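Local coordinates for protein 2,5-dihydroxypyridine 5,6-dioxygenase (Pseudomonas putida KT2440, PDB 7CUP) that catalyses the iron-dependent, oxygen-consuming ring opening of 2,5-dihydroxypyridine to N-formylmaleamate in aerobic nicotinate degradation, at residues 133-138 / 271-276. Sequence-based numbering, arbitrary orientation.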
loop_
_atom_site.group_PDB
_atom_site.type_symbol
_atom_site.label_atom_id
_atom_site.label_comp_id
_atom_site.label_asym_id
_atom_site.label_seq_id
_atom_site.Cartn_x
_atom_site.Cartn_y
_atom_site.Cartn_z
ATOM N N LEU A 133 7.572 -29.034 -3.466
ATOM C CA LEU A 133 6.169 -29.295 -3.035
ATOM C C LEU A 133 6.088 -30.714 -2.473
ATOM O O LEU A 133 6.511 -31.668 -3.130
ATOM C CB LEU A 133 5.250 -29.156 -4.241
ATOM C CG LEU A 133 3.766 -29.240 -3.919
ATOM C CD1 LEU A 133 3.315 -28.009 -3.150
ATOM C CD2 LEU A 133 2.979 -29.414 -5.204
ATOM N N PRO A 134 5.636 -30.882 -1.218
ATOM C CA PRO A 134 5.700 -32.191 -0.565
ATOM C C PRO A 134 4.844 -33.295 -1.227
ATOM O O PRO A 134 3.814 -33.005 -1.834
ATOM C CB PRO A 134 5.239 -31.899 0.867
ATOM C CG PRO A 134 5.481 -30.425 1.052
ATOM C CD PRO A 134 5.231 -29.809 -0.303
ATOM N N THR A 135 5.330 -34.543 -1.122
ATOM C CA THR A 135 4.710 -35.789 -1.664
ATOM C C THR A 135 4.605 -36.839 -0.551
ATOM O O THR A 135 5.460 -36.860 0.341
ATOM C CB THR A 135 5.483 -36.337 -2.874
ATOM O OG1 THR A 135 6.801 -36.736 -2.485
ATOM C CG2 THR A 135 5.540 -35.356 -4.027
ATOM N N GLU A 136 3.554 -37.654 -0.588
ATOM C CA GLU A 136 3.423 -38.894 0.228
ATOM C C GLU A 136 4.680 -39.753 0.039
ATOM O O GLU A 136 5.150 -40.326 1.005
ATOM C CB GLU A 136 2.143 -39.627 -0.177
ATOM C CG GLU A 136 0.912 -38.733 -0.086
ATOM C CD GLU A 136 -0.452 -39.387 0.096
ATOM O OE1 GLU A 136 -0.653 -40.052 1.115
ATOM O OE2 GLU A 136 -1.328 -39.163 -0.751
ATOM N N ASP A 137 5.230 -39.788 -1.168
ATOM C CA ASP A 137 6.425 -40.607 -1.489
ATOM C C ASP A 137 7.629 -40.075 -0.708
ATOM O O ASP A 137 8.423 -40.910 -0.202
ATOM C CB ASP A 137 6.629 -40.689 -3.000
ATOM C CG ASP A 137 7.162 -42.053 -3.411
ATOM O OD1 ASP A 137 8.383 -42.127 -3.698
ATOM O OD2 ASP A 137 6.366 -43.037 -3.378
ATOM N N ASP A 138 7.764 -38.750 -0.548
ATOM C CA ASP A 138 8.874 -38.206 0.268
ATOM C C ASP A 138 8.745 -38.779 1.685
ATOM O O ASP A 138 9.761 -39.155 2.264
ATOM C CB ASP A 138 8.919 -36.669 0.264
ATOM C CG ASP A 138 9.495 -36.061 -1.015
ATOM O OD1 ASP A 138 9.995 -36.829 -1.874
ATOM O OD2 ASP A 138 9.415 -34.816 -1.169
ATOM N N GLN A 271 16.263 -35.408 -0.031
ATOM C CA GLN A 271 15.460 -34.539 -0.942
ATOM C C GLN A 271 16.178 -34.324 -2.281
ATOM O O GLN A 271 16.970 -33.401 -2.456
ATOM C CB GLN A 271 15.131 -33.211 -0.238
ATOM C CG GLN A 271 14.156 -32.331 -1.002
ATOM C CD GLN A 271 12.969 -33.080 -1.551
ATOM O OE1 GLN A 271 12.980 -33.564 -2.680
ATOM N NE2 GLN A 271 11.909 -33.113 -0.760
ATOM N N PRO A 272 15.874 -35.135 -3.311
ATOM C CA PRO A 272 16.529 -34.978 -4.605
ATOM C C PRO A 272 16.082 -33.724 -5.371
ATOM O O PRO A 272 16.782 -33.313 -6.283
ATOM C CB PRO A 272 16.127 -36.262 -5.335
ATOM C CG PRO A 272 14.769 -36.587 -4.770
ATOM C CD PRO A 272 14.874 -36.215 -3.305
ATOM N N ARG A 273 14.956 -33.121 -4.999
ATOM C CA ARG A 273 14.494 -31.853 -5.630
ATOM C C ARG A 273 15.221 -30.649 -5.007
ATOM O O ARG A 273 15.154 -29.549 -5.602
ATOM C CB ARG A 273 12.968 -31.777 -5.554
ATOM C CG ARG A 273 12.290 -32.825 -6.426
ATOM C CD ARG A 273 10.761 -32.728 -6.403
ATOM N NE ARG A 273 10.237 -33.140 -5.107
ATOM C CZ ARG A 273 9.095 -32.732 -4.558
ATOM N NH1 ARG A 273 8.304 -31.870 -5.178
ATOM N NH2 ARG A 273 8.750 -33.188 -3.367
ATOM N N ALA A 274 15.885 -30.852 -3.869
ATOM C CA ALA A 274 16.793 -29.870 -3.248
ATOM C C ALA A 274 18.126 -30.023 -3.968
ATOM O O ALA A 274 18.427 -31.138 -4.370
ATOM C CB ALA A 274 16.953 -30.105 -1.766
ATOM N N GLN A 275 18.905 -28.955 -4.083
ATOM C CA GLN A 275 20.163 -28.979 -4.861
ATOM C C GLN A 275 21.233 -28.183 -4.126
ATOM O O GLN A 275 21.000 -27.008 -3.709
ATOM C CB GLN A 275 19.928 -28.424 -6.255
ATOM C CG GLN A 275 18.984 -29.261 -7.094
ATOM C CD GLN A 275 19.649 -30.542 -7.531
ATOM O OE1 GLN A 275 20.822 -30.550 -7.871
ATOM N NE2 GLN A 275 18.899 -31.628 -7.537
ATOM N N TRP A 276 22.399 -28.800 -4.027
ATOM C CA TRP A 276 23.606 -28.159 -3.465
ATOM C C TRP A 276 23.911 -26.873 -4.232
ATOM O O TRP A 276 24.400 -25.964 -3.614
ATOM C CB TRP A 276 24.733 -29.179 -3.513
ATOM C CG TRP A 276 26.095 -28.614 -3.342
ATOM C CD1 TRP A 276 26.649 -28.198 -2.171
ATOM C CD2 TRP A 276 27.081 -28.413 -4.372
ATOM N NE1 TRP A 276 27.916 -27.743 -2.400
ATOM C CE2 TRP A 276 28.211 -27.859 -3.738
ATOM C CE3 TRP A 276 27.138 -28.671 -5.745
ATOM C CZ2 TRP A 276 29.384 -27.560 -4.426
ATOM C CZ3 TRP A 276 28.290 -28.355 -6.440
ATOM C CH2 TRP A 276 29.398 -27.805 -5.785
HETATM O O HOH W 1 11.258 -35.498 -3.868
#
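Arg-273, third residue of the type I beta turn Gln-271 to Ala-274, reaches across to the capped start of helix 136-151, joining the loop after strand 263-269 to the loop that leads into that helix. Its guanidinium meets Leu-133 O end-on: Arg-273 NH1 and NH2 both donate to that one oxygen, each at 2.7 Å, and the oxygen lies in the guanidinium plane, with NH2 well above the carbonyl plane. Arg-273 NH2 also donates to Asp-138 OD2 at 2.8 Å, a salt bridge on the syn side of the carboxylate, tilted from its plane. Arg-273 is bent at its third torsion (chi3 -70°), which turns the guanidinium edge onto both acceptors. Gln-271 NE2 reaches Asp-138 OD2 at 3.0 Å over the other carboxylate face, with a nearly straight N-H (161°), while donating also to Ser-192 O. A water receives the N-H of Arg-273 NE and donates to Asp-138 OD1 and Gln-271 OE1, and Gln-271 OE1 also accepts a hydrogen bond from Arg-273 N, 3.1 Å away, on a lone pair in the carbonyl plane. Asp-138 is itself tied to the N-cap, its backbone N donating to Thr-135 OG1, and its OD1 forms a salt bridge with Arg-141. An alanine here takes away the guanidinium and would probably leave Leu-133 O without either of these donors, Asp-138 with one arginine mate fewer, and the two segments less firmly joined. The buried carboxylate thus has both oxygens engaged, and the two arginines would be expected to stabilise its negative charge.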